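Local coordinates for protein peroxin 22 (PDB 5NKZ) that forms a complex with the ubiquitin-conjugating enzyme Pex4p and is probably involved in peroxisome biogenesis, at residues V32-T37 with P53-I58; A47-Y52 with Q75-Q80; S98-L103 with H120-L125. All blocks are in the same frame, centred on the assembly; numbering follows the deposited sequence.

Interaction 1 of 3, residues V32-T37 with P53-I58; sequences VSLVLT and PNLTVI
Leu34 lies side by side with Val57 and crosses Leu55 at a slant on one face of a parallel strand pair, 32-36 with 55-58, whose N-to-C directions differ by 25°. Its CB rests 3.8 Å from CD1 of Leu55, with the Thr56 carbonyl oxygen also close. With CG anti to the backbone N (chi1 179°), the chain continues alongside Val57, pointing the same way, and its CD2 ends 4.1 Å from CG2 of Val57 while staying near Leu55 CD1. Further along, CD1 of Leu36 meets CG1 of Val57 at 3.7 Å. On the other face, Val35 CG1 touches CD1 of Ile58 at 4.0 Å, and Ile58 CD1 also reaches CB of Ser33. The backbones alternate donors and acceptors: Leu34 N binds Thr56 O at 2.7 Å, and Leu34 O accepts from Ile58 N at 2.8 Å. Val32 and Leu36 carry on the pattern at the two ends. Ser33 OG hydrogen-bonds to Ser99 OG, and Leu94 of helix 87-97 packs on Val35 and Ile58, whereas Leu49 of helix 46-51 packs on Leu55 and Val57. Adjacent parallel strands joined through helix 46-51 make a beta-alpha-beta unit, at the centre of a sheet with the 3-2-1-4-5 strand order of Rossmann-like folds.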
loop_
_atom_site.group_PDB
_atom_site.type_symbol
_atom_site.label_atom_id
_atom_site.label_comp_id
_atom_site.label_asym_id
_atom_site.label_seq_id
_atom_site.Cartn_x
_atom_site.Cartn_y
_atom_site.Cartn_z
ATOM N N VAL C 32 -12.305 2.529 -12.997
ATOM C CA VAL C 32 -13.432 3.330 -12.541
ATOM C C VAL C 32 -13.578 3.222 -11.024
ATOM O O VAL C 32 -13.530 2.112 -10.450
ATOM C CB VAL C 32 -14.772 2.892 -13.236
ATOM C CG1 VAL C 32 -15.978 3.755 -12.795
ATOM C CG2 VAL C 32 -14.598 2.813 -14.745
ATOM N N SER C 33 -13.738 4.383 -10.387
ATOM C CA SER C 33 -14.091 4.444 -8.973
ATOM C C SER C 33 -15.576 4.747 -8.871
ATOM O O SER C 33 -16.047 5.745 -9.413
ATOM C CB SER C 33 -13.256 5.509 -8.206
ATOM O OG SER C 33 -11.902 5.099 -7.994
ATOM N N LEU C 34 -16.320 3.916 -8.162
ATOM C CA LEU C 34 -17.751 4.109 -8.077
ATOM C C LEU C 34 -18.163 4.382 -6.665
ATOM O O LEU C 34 -18.024 3.498 -5.822
ATOM C CB LEU C 34 -18.451 2.833 -8.596
ATOM C CG LEU C 34 -19.986 2.778 -8.577
ATOM C CD1 LEU C 34 -20.567 3.998 -9.286
ATOM C CD2 LEU C 34 -20.444 1.467 -9.201
ATOM N N VAL C 35 -18.672 5.567 -6.376
ATOM C CA VAL C 35 -19.097 5.821 -5.001
ATOM C C VAL C 35 -20.591 5.759 -4.927
ATOM O O VAL C 35 -21.307 6.499 -5.638
ATOM C CB VAL C 35 -18.473 7.101 -4.295
ATOM C CG1 VAL C 35 -17.162 7.516 -4.959
ATOM C CG2 VAL C 35 -19.422 8.304 -4.201
ATOM N N LEU C 36 -21.029 4.868 -4.036
ATOM C CA LEU C 36 -22.437 4.552 -3.820
ATOM C C LEU C 36 -22.904 5.045 -2.452
ATOM O O LEU C 36 -22.465 4.541 -1.431
ATOM C CB LEU C 36 -22.673 3.033 -3.932
ATOM C CG LEU C 36 -22.217 2.356 -5.238
ATOM C CD1 LEU C 36 -22.320 0.835 -5.159
ATOM C CD2 LEU C 36 -22.980 2.926 -6.421
ATOM N N THR C 37 -23.766 6.052 -2.454
ATOM C CA THR C 37 -24.689 6.300 -1.347
ATOM C C THR C 37 -25.866 5.319 -1.423
ATOM O O THR C 37 -26.097 4.713 -2.444
ATOM C CB THR C 37 -25.264 7.733 -1.430
ATOM O OG1 THR C 37 -25.914 7.926 -2.702
ATOM C CG2 THR C 37 -24.170 8.753 -1.287
ATOM N N PRO C 53 -12.427 -5.923 -13.664
ATOM C CA PRO C 53 -11.471 -6.053 -12.557
ATOM C C PRO C 53 -11.033 -4.718 -11.953
ATOM O O PRO C 53 -10.880 -4.601 -10.721
ATOM C CB PRO C 53 -10.258 -6.746 -13.211
ATOM C CG PRO C 53 -10.791 -7.437 -14.408
ATOM C CD PRO C 53 -11.848 -6.486 -14.902
ATOM N N ASN C 54 -10.886 -3.710 -12.813
ATOM C CA ASN C 54 -10.542 -2.346 -12.396
ATOM C C ASN C 54 -11.724 -1.455 -11.999
ATOM O O ASN C 54 -11.663 -0.213 -12.152
ATOM C CB ASN C 54 -9.712 -1.641 -13.472
ATOM C CG ASN C 54 -8.455 -2.396 -13.811
ATOM O OD1 ASN C 54 -8.457 -3.625 -13.950
ATOM N ND2 ASN C 54 -7.355 -1.657 -13.940
ATOM N N LEU C 55 -12.795 -2.054 -11.493
ATOM C CA LEU C 55 -13.862 -1.267 -10.940
ATOM C C LEU C 55 -13.604 -1.373 -9.471
ATOM O O LEU C 55 -13.089 -2.411 -8.998
ATOM C CB LEU C 55 -15.207 -1.833 -11.322
ATOM C CG LEU C 55 -16.450 -1.364 -10.544
ATOM C CD1 LEU C 55 -16.755 0.120 -10.654
ATOM C CD2 LEU C 55 -17.630 -2.190 -11.087
ATOM N N THR C 56 -13.885 -0.290 -8.760
ATOM C CA THR C 56 -13.606 -0.226 -7.353
ATOM C C THR C 56 -14.732 0.600 -6.767
ATOM O O THR C 56 -15.002 1.710 -7.220
ATOM C CB THR C 56 -12.198 0.395 -7.103
ATOM O OG1 THR C 56 -11.166 -0.370 -7.773
ATOM C CG2 THR C 56 -11.895 0.427 -5.605
ATOM N N VAL C 57 -15.408 0.043 -5.783
ATOM C CA VAL C 57 -16.588 0.644 -5.194
ATOM C C VAL C 57 -16.297 1.218 -3.793
ATOM O O VAL C 57 -15.733 0.542 -2.914
ATOM C CB VAL C 57 -17.716 -0.412 -5.075
ATOM C CG1 VAL C 57 -18.825 0.035 -4.132
ATOM C CG2 VAL C 57 -18.301 -0.737 -6.451
ATOM N N ILE C 58 -16.787 2.428 -3.567
ATOM C CA ILE C 58 -16.607 3.131 -2.323
ATOM C C ILE C 58 -17.977 3.392 -1.677
ATOM O O ILE C 58 -18.778 4.185 -2.182
ATOM C CB ILE C 58 -15.805 4.443 -2.605
ATOM C CG1 ILE C 58 -14.517 4.086 -3.374
ATOM C CG2 ILE C 58 -15.475 5.214 -1.315
ATOM C CD1 ILE C 58 -13.930 5.241 -4.138
#

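Interaction 2 of 3, residues A47-Y52 with Q75-Q80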
loop_
_atom_site.group_PDB
_atom_site.type_symbol
_atom_site.label_atom_id
_atom_site.label_comp_id
_atom_site.label_asym_id
_atom_site.label_seq_id
_atom_site.Cartn_x
_atom_site.Cartn_y
_atom_site.Cartn_z
ATOM N N ALA C 47 -23.434 -7.579 -11.620
ATOM C CA ALA C 47 -22.781 -7.758 -12.915
ATOM C C ALA C 47 -21.484 -6.946 -13.082
ATOM O O ALA C 47 -20.482 -7.488 -13.551
ATOM C CB ALA C 47 -23.779 -7.472 -14.050
ATOM N N TYR C 48 -21.499 -5.679 -12.667
ATOM C CA TYR C 48 -20.355 -4.780 -12.896
ATOM C C TYR C 48 -19.051 -5.297 -12.299
ATOM O O TYR C 48 -18.019 -5.258 -12.981
ATOM C CB TYR C 48 -20.636 -3.378 -12.358
ATOM C CG TYR C 48 -21.806 -2.693 -12.996
ATOM C CD1 TYR C 48 -22.154 -2.940 -14.337
ATOM C CD2 TYR C 48 -22.573 -1.789 -12.281
ATOM C CE1 TYR C 48 -23.241 -2.319 -14.943
ATOM C CE2 TYR C 48 -23.648 -1.145 -12.882
ATOM C CZ TYR C 48 -23.996 -1.431 -14.222
ATOM O OH TYR C 48 -25.045 -0.796 -14.868
ATOM N N LEU C 49 -19.118 -5.795 -11.050
ATOM C CA LEU C 49 -17.947 -6.323 -10.341
ATOM C C LEU C 49 -17.448 -7.642 -10.894
ATOM O O LEU C 49 -16.233 -7.878 -10.876
ATOM C CB LEU C 49 -18.199 -6.499 -8.837
ATOM C CG LEU C 49 -18.446 -5.270 -7.962
ATOM C CD1 LEU C 49 -18.668 -5.710 -6.535
ATOM C CD2 LEU C 49 -17.354 -4.205 -8.004
ATOM N N ASN C 50 -18.361 -8.503 -11.336
ATOM C CA ASN C 50 -17.988 -9.721 -12.056
ATOM C C ASN C 50 -17.138 -9.377 -13.262
ATOM O O ASN C 50 -16.109 -9.985 -13.487
ATOM C CB ASN C 50 -19.215 -10.457 -12.600
ATOM C CG ASN C 50 -20.123 -10.981 -11.520
ATOM O OD1 ASN C 50 -19.873 -12.030 -10.993
ATOM N ND2 ASN C 50 -21.211 -10.285 -11.238
ATOM N N GLU C 51 -17.580 -8.393 -14.031
ATOM C CA GLU C 51 -17.076 -8.202 -15.396
ATOM C C GLU C 51 -15.872 -7.263 -15.473
ATOM O O GLU C 51 -15.012 -7.501 -16.310
ATOM C CB GLU C 51 -18.202 -7.783 -16.380
ATOM C CG GLU C 51 -18.810 -8.917 -17.207
ATOM C CD GLU C 51 -20.307 -8.738 -17.503
ATOM O OE1 GLU C 51 -21.146 -8.757 -16.565
ATOM O OE2 GLU C 51 -20.687 -8.637 -18.703
ATOM N N TYR C 52 -15.806 -6.225 -14.632
ATOM C CA TYR C 52 -14.662 -5.273 -14.646
ATOM C C TYR C 52 -13.674 -5.402 -13.426
ATOM O O TYR C 52 -14.053 -5.055 -12.274
ATOM C CB TYR C 52 -15.185 -3.837 -14.723
ATOM C CG TYR C 52 -16.303 -3.554 -15.748
ATOM C CD1 TYR C 52 -16.429 -4.276 -16.934
ATOM C CD2 TYR C 52 -17.195 -2.486 -15.536
ATOM C CE1 TYR C 52 -17.446 -3.971 -17.859
ATOM C CE2 TYR C 52 -18.202 -2.165 -16.426
ATOM C CZ TYR C 52 -18.346 -2.906 -17.600
ATOM O OH TYR C 52 -19.362 -2.564 -18.492
ATOM N N GLN C 75 -19.633 -11.230 -2.452
ATOM C CA GLN C 75 -18.636 -11.620 -1.480
ATOM C C GLN C 75 -17.277 -11.885 -2.133
ATOM O O GLN C 75 -16.238 -11.524 -1.549
ATOM C CB GLN C 75 -19.078 -12.850 -0.675
ATOM C CG GLN C 75 -20.198 -12.590 0.337
ATOM C CD GLN C 75 -21.606 -12.882 -0.191
ATOM O OE1 GLN C 75 -21.826 -13.162 -1.382
ATOM N NE2 GLN C 75 -22.582 -12.825 0.710
ATOM N N ARG C 76 -17.273 -12.476 -3.324
ATOM C CA ARG C 76 -16.029 -12.808 -4.035
ATOM C C ARG C 76 -15.141 -11.589 -4.278
ATOM O O ARG C 76 -13.925 -11.702 -4.336
ATOM C CB ARG C 76 -16.317 -13.494 -5.391
ATOM C CG ARG C 76 -16.604 -14.983 -5.351
ATOM C CD ARG C 76 -15.528 -15.770 -4.590
ATOM N NE ARG C 76 -15.194 -17.069 -5.208
ATOM C CZ ARG C 76 -15.991 -18.147 -5.279
ATOM N NH1 ARG C 76 -15.541 -19.259 -5.863
ATOM N NH2 ARG C 76 -17.227 -18.142 -4.775
ATOM N N ASN C 77 -15.777 -10.427 -4.422
ATOM C CA ASN C 77 -15.104 -9.147 -4.669
ATOM C C ASN C 77 -15.127 -8.244 -3.431
ATOM O O ASN C 77 -15.356 -7.045 -3.544
ATOM C CB ASN C 77 -15.823 -8.396 -5.806
ATOM C CG ASN C 77 -16.181 -9.288 -6.979
ATOM O OD1 ASN C 77 -17.336 -9.318 -7.421
ATOM N ND2 ASN C 77 -15.200 -10.039 -7.468
ATOM N N SER C 78 -14.900 -8.806 -2.246
ATOM C CA SER C 78 -14.776 -7.995 -1.031
ATOM C C SER C 78 -13.738 -6.883 -1.190
ATOM O O SER C 78 -14.034 -5.736 -0.895
ATOM C CB SER C 78 -14.395 -8.858 0.173
ATOM O OG SER C 78 -14.092 -8.031 1.293
ATOM N N HIS C 79 -12.559 -7.239 -1.687
ATOM C CA HIS C 79 -11.424 -6.315 -1.759
ATOM C C HIS C 79 -11.671 -5.117 -2.648
ATOM O O HIS C 79 -11.141 -4.049 -2.379
ATOM C CB HIS C 79 -10.166 -7.027 -2.234
ATOM C CG HIS C 79 -10.224 -7.468 -3.668
ATOM N ND1 HIS C 79 -10.734 -8.696 -4.061
ATOM C CD2 HIS C 79 -9.825 -6.842 -4.804
ATOM C CE1 HIS C 79 -10.640 -8.803 -5.374
ATOM N NE2 HIS C 79 -10.094 -7.696 -5.850
ATOM N N GLN C 80 -12.481 -5.301 -3.695
ATOM C CA GLN C 80 -12.824 -4.232 -4.629
ATOM C C GLN C 80 -13.774 -3.214 -4.032
ATOM O O GLN C 80 -14.050 -2.217 -4.681
ATOM C CB GLN C 80 -13.505 -4.771 -5.890
ATOM C CG GLN C 80 -12.653 -5.632 -6.807
ATOM C CD GLN C 80 -13.413 -6.042 -8.082
ATOM O OE1 GLN C 80 -13.340 -7.185 -8.545
ATOM N NE2 GLN C 80 -14.170 -5.108 -8.646
#
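Gln80 NE2 comes close to two groups of segment 47-52: it packs on the methyl CD2 of Leu49 at 3.4 Å, and its approach to the carbonyl oxygen of Tyr52, at 3.6 Å, is not a hydrogen bond. It makes a weak hydrogen bond to Leu55 O, the start of the strand that follows the helix. An extended chain beyond CG (chi2 -176°) carries the amide this far, and the Gln80 and Leu49 side chains lie alongside with their ends pointing opposite ways. Leu49 is touched by both Gln80 and Asn77. Its CB faces Asn77 OD1 at 3.3 Å, and its CD1 lies 4.0 Å from CB of Asn77. The amide of Asn77 therefore packs against the aliphatic base of Leu49, with ND2 4.2 Å from the Leu49 carbonyl oxygen. An alanine in place of Asn77 removes the amide and would probably leave CB of Leu49 without its cover on this side. Leu49 also packs on Val74, while His79 packs on an apolar side chain of the partner protein chain. The contact is side-chain packing between the crossover helix of a beta-alpha-beta unit and the loop leading into strand 81-83, the outermost strand on that side of the parallel sheet within this chain.

Interaction 3 of 3, residues S98-L103 with H120-L125; sequences SSNINL and HLDKFL
Strands 101-103 and 124-125 run parallel, bridged at Asn102 with Phe124 and at Leu103 with Leu125. Asn102 makes both backbone bonds of the pair: its N donates to Lys123 O at 3.1 Å, and its O accepts from Leu125 N at 2.9 Å. Lys123, just ahead of strand 124-125, has a positive phi (66°), and its CB lies against Asn100 O at 3.3 Å. The side chain of Asn102 works at the same junction. With CG anti to the carbonyl carbon (chi1 -69°), ND2 is brought back toward the chain before the strand, donating to Asp122 O at 3.0 Å, nearly in the plane of the amide, and to Ser99 O at 2.9 Å, tilted from that plane. The side chains of Leu121 and Asn102 cross at about a right angle, Leu121 CB 3.6 Å from Asn102 ND2 and Leu121 CD1 4.0 Å from Asn102 OD1. Leu94 of helix 87-97 touches both Asn102 and Leu121. On the other face Leu103 CD2 reaches CB of Leu125 at 4.3 Å. One buried asparagine thus bonds to four residues, Ser99, Asp122, Lys123 and Leu125, and its ND2 satisfies two loop carbonyls just ahead of the short strand pair, which probably fixes the rotation of the amide.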
loop_
_atom_site.group_PDB
_atom_site.type_symbol
_atom_site.label_atom_id
_atom_site.label_comp_id
_atom_site.label_asym_id
_atom_site.label_seq_id
_atom_site.Cartn_x
_atom_site.Cartn_y
_atom_site.Cartn_z
ATOM N N SER C 98 -7.010 7.168 -7.525
ATOM C CA SER C 98 -6.761 7.831 -8.820
ATOM C C SER C 98 -7.265 7.044 -10.037
ATOM O O SER C 98 -6.505 6.805 -10.981
ATOM C CB SER C 98 -5.278 8.150 -9.003
ATOM O OG SER C 98 -4.895 9.002 -7.973
ATOM N N SER C 99 -8.538 6.659 -10.025
ATOM C CA SER C 99 -9.083 5.957 -11.174
ATOM C C SER C 99 -9.260 6.926 -12.349
ATOM O O SER C 99 -9.447 8.127 -12.164
ATOM C CB SER C 99 -10.388 5.275 -10.812
ATOM O OG SER C 99 -10.136 4.190 -9.950
ATOM N N ASN C 100 -9.142 6.387 -13.560
ATOM C CA ASN C 100 -9.388 7.128 -14.809
ATOM C C ASN C 100 -10.782 7.759 -14.862
ATOM O O ASN C 100 -10.930 8.846 -15.419
ATOM C CB ASN C 100 -9.289 6.203 -16.020
ATOM C CG ASN C 100 -7.874 5.705 -16.285
ATOM O OD1 ASN C 100 -7.148 5.317 -15.392
ATOM N ND2 ASN C 100 -7.490 5.698 -17.534
ATOM N N ILE C 101 -11.798 7.052 -14.337
ATOM C CA ILE C 101 -13.196 7.510 -14.330
ATOM C C ILE C 101 -13.718 7.563 -12.902
ATOM O O ILE C 101 -13.508 6.630 -12.122
ATOM C CB ILE C 101 -14.109 6.605 -15.226
ATOM C CG1 ILE C 101 -13.613 6.595 -16.702
ATOM C CG2 ILE C 101 -15.570 7.062 -15.182
ATOM C CD1 ILE C 101 -13.368 5.214 -17.299
ATOM N N ASN C 102 -14.412 8.629 -12.553
ATOM C CA ASN C 102 -14.797 8.790 -11.169
ATOM C C ASN C 102 -16.258 9.123 -11.152
ATOM O O ASN C 102 -16.643 10.206 -11.555
ATOM C CB ASN C 102 -13.917 9.848 -10.429
ATOM C CG ASN C 102 -12.466 9.387 -10.212
ATOM O OD1 ASN C 102 -12.158 8.694 -9.222
ATOM N ND2 ASN C 102 -11.576 9.755 -11.129
ATOM N N LEU C 103 -17.068 8.164 -10.731
ATOM C CA LEU C 103 -18.511 8.318 -10.677
ATOM C C LEU C 103 -18.960 8.534 -9.262
ATOM O O LEU C 103 -18.735 7.676 -8.395
ATOM C CB LEU C 103 -19.204 7.080 -11.203
ATOM C CG LEU C 103 -18.739 6.609 -12.560
ATOM C CD1 LEU C 103 -19.406 5.259 -12.789
ATOM C CD2 LEU C 103 -19.086 7.649 -13.625
ATOM N N HIS C 120 -8.020 17.029 -8.783
ATOM C CA HIS C 120 -6.966 15.974 -8.929
ATOM C C HIS C 120 -7.423 14.791 -9.799
ATOM O O HIS C 120 -6.570 14.074 -10.305
ATOM C CB HIS C 120 -6.591 15.374 -7.570
ATOM C CG HIS C 120 -5.931 16.342 -6.641
ATOM N ND1 HIS C 120 -6.628 17.187 -5.796
ATOM C CD2 HIS C 120 -4.622 16.592 -6.426
ATOM C CE1 HIS C 120 -5.773 17.918 -5.105
ATOM N NE2 HIS C 120 -4.549 17.569 -5.460
ATOM N N LEU C 121 -8.743 14.587 -9.928
ATOM C CA LEU C 121 -9.328 13.348 -10.489
ATOM C C LEU C 121 -9.659 13.470 -11.985
ATOM O O LEU C 121 -10.310 14.441 -12.396
ATOM C CB LEU C 121 -10.666 13.005 -9.785
ATOM C CG LEU C 121 -10.934 12.562 -8.344
ATOM C CD1 LEU C 121 -9.820 11.645 -7.865
ATOM C CD2 LEU C 121 -11.194 13.732 -7.391
ATOM N N ASP C 122 -9.245 12.475 -12.772
ATOM C CA ASP C 122 -9.484 12.444 -14.216
ATOM C C ASP C 122 -10.930 11.999 -14.394
ATOM O O ASP C 122 -11.320 10.983 -13.832
ATOM C CB ASP C 122 -8.546 11.462 -14.989
ATOM C CG ASP C 122 -7.543 10.670 -14.081
ATOM O OD1 ASP C 122 -7.409 10.926 -12.850
ATOM O OD2 ASP C 122 -6.868 9.760 -14.620
ATOM N N LYS C 123 -11.730 12.783 -15.130
ATOM C CA LYS C 123 -13.039 12.366 -15.704
ATOM C C LYS C 123 -14.086 12.084 -14.634
ATOM O O LYS C 123 -14.608 10.975 -14.542
ATOM C CB LYS C 123 -12.874 11.184 -16.705
ATOM C CG LYS C 123 -12.434 11.596 -18.111
ATOM C CD LYS C 123 -13.562 12.249 -18.915
ATOM C CE LYS C 123 -14.198 11.259 -19.889
ATOM N NZ LYS C 123 -15.484 11.745 -20.470
ATOM N N PHE C 124 -14.375 13.083 -13.800
ATOM C CA PHE C 124 -15.435 12.928 -12.824
ATOM C C PHE C 124 -16.675 12.975 -13.709
ATOM O O PHE C 124 -16.699 13.722 -14.663
ATOM C CB PHE C 124 -15.424 14.008 -11.702
ATOM C CG PHE C 124 -16.349 15.215 -11.957
ATOM C CD1 PHE C 124 -17.728 15.179 -11.590
ATOM C CD2 PHE C 124 -15.866 16.400 -12.599
ATOM C CE1 PHE C 124 -18.577 16.277 -11.854
ATOM C CE2 PHE C 124 -16.720 17.498 -12.846
ATOM C CZ PHE C 124 -18.074 17.435 -12.475
ATOM N N LEU C 125 -17.681 12.157 -13.416
ATOM C CA LEU C 125 -19.030 12.396 -13.910
ATOM C C LEU C 125 -19.998 11.956 -12.805
ATOM O O LEU C 125 -19.695 11.021 -12.025
ATOM C CB LEU C 125 -19.310 11.668 -15.241
ATOM C CG LEU C 125 -19.080 12.443 -16.573
ATOM C CD1 LEU C 125 -19.481 13.919 -16.449
ATOM C CD2 LEU C 125 -17.674 12.285 -17.161
#

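Overall arrangement
Interaction 1 lies at the middle of the sheet, about 4 Å from the centre of the chain, and the other two contacts flank it. The centre of interaction 2 is about 10 Å away; the two meet where Gln80 O accepts from Val57 N, probably a hydrogen bond of 2.9 Å that docks strand 81-83 beside strand 55-59. Interaction 3 is centred about 11 Å from interaction 1 on the other side, joined through a probable backbone bond from Ser33 N to Ile101 O of 2.8 Å. Interactions 2 and 3 do not touch, their nearest atoms being about 8 Å apart. The partner protein chain reaches interactions 1 and 2, including Thr56 and His79, but not interaction 3.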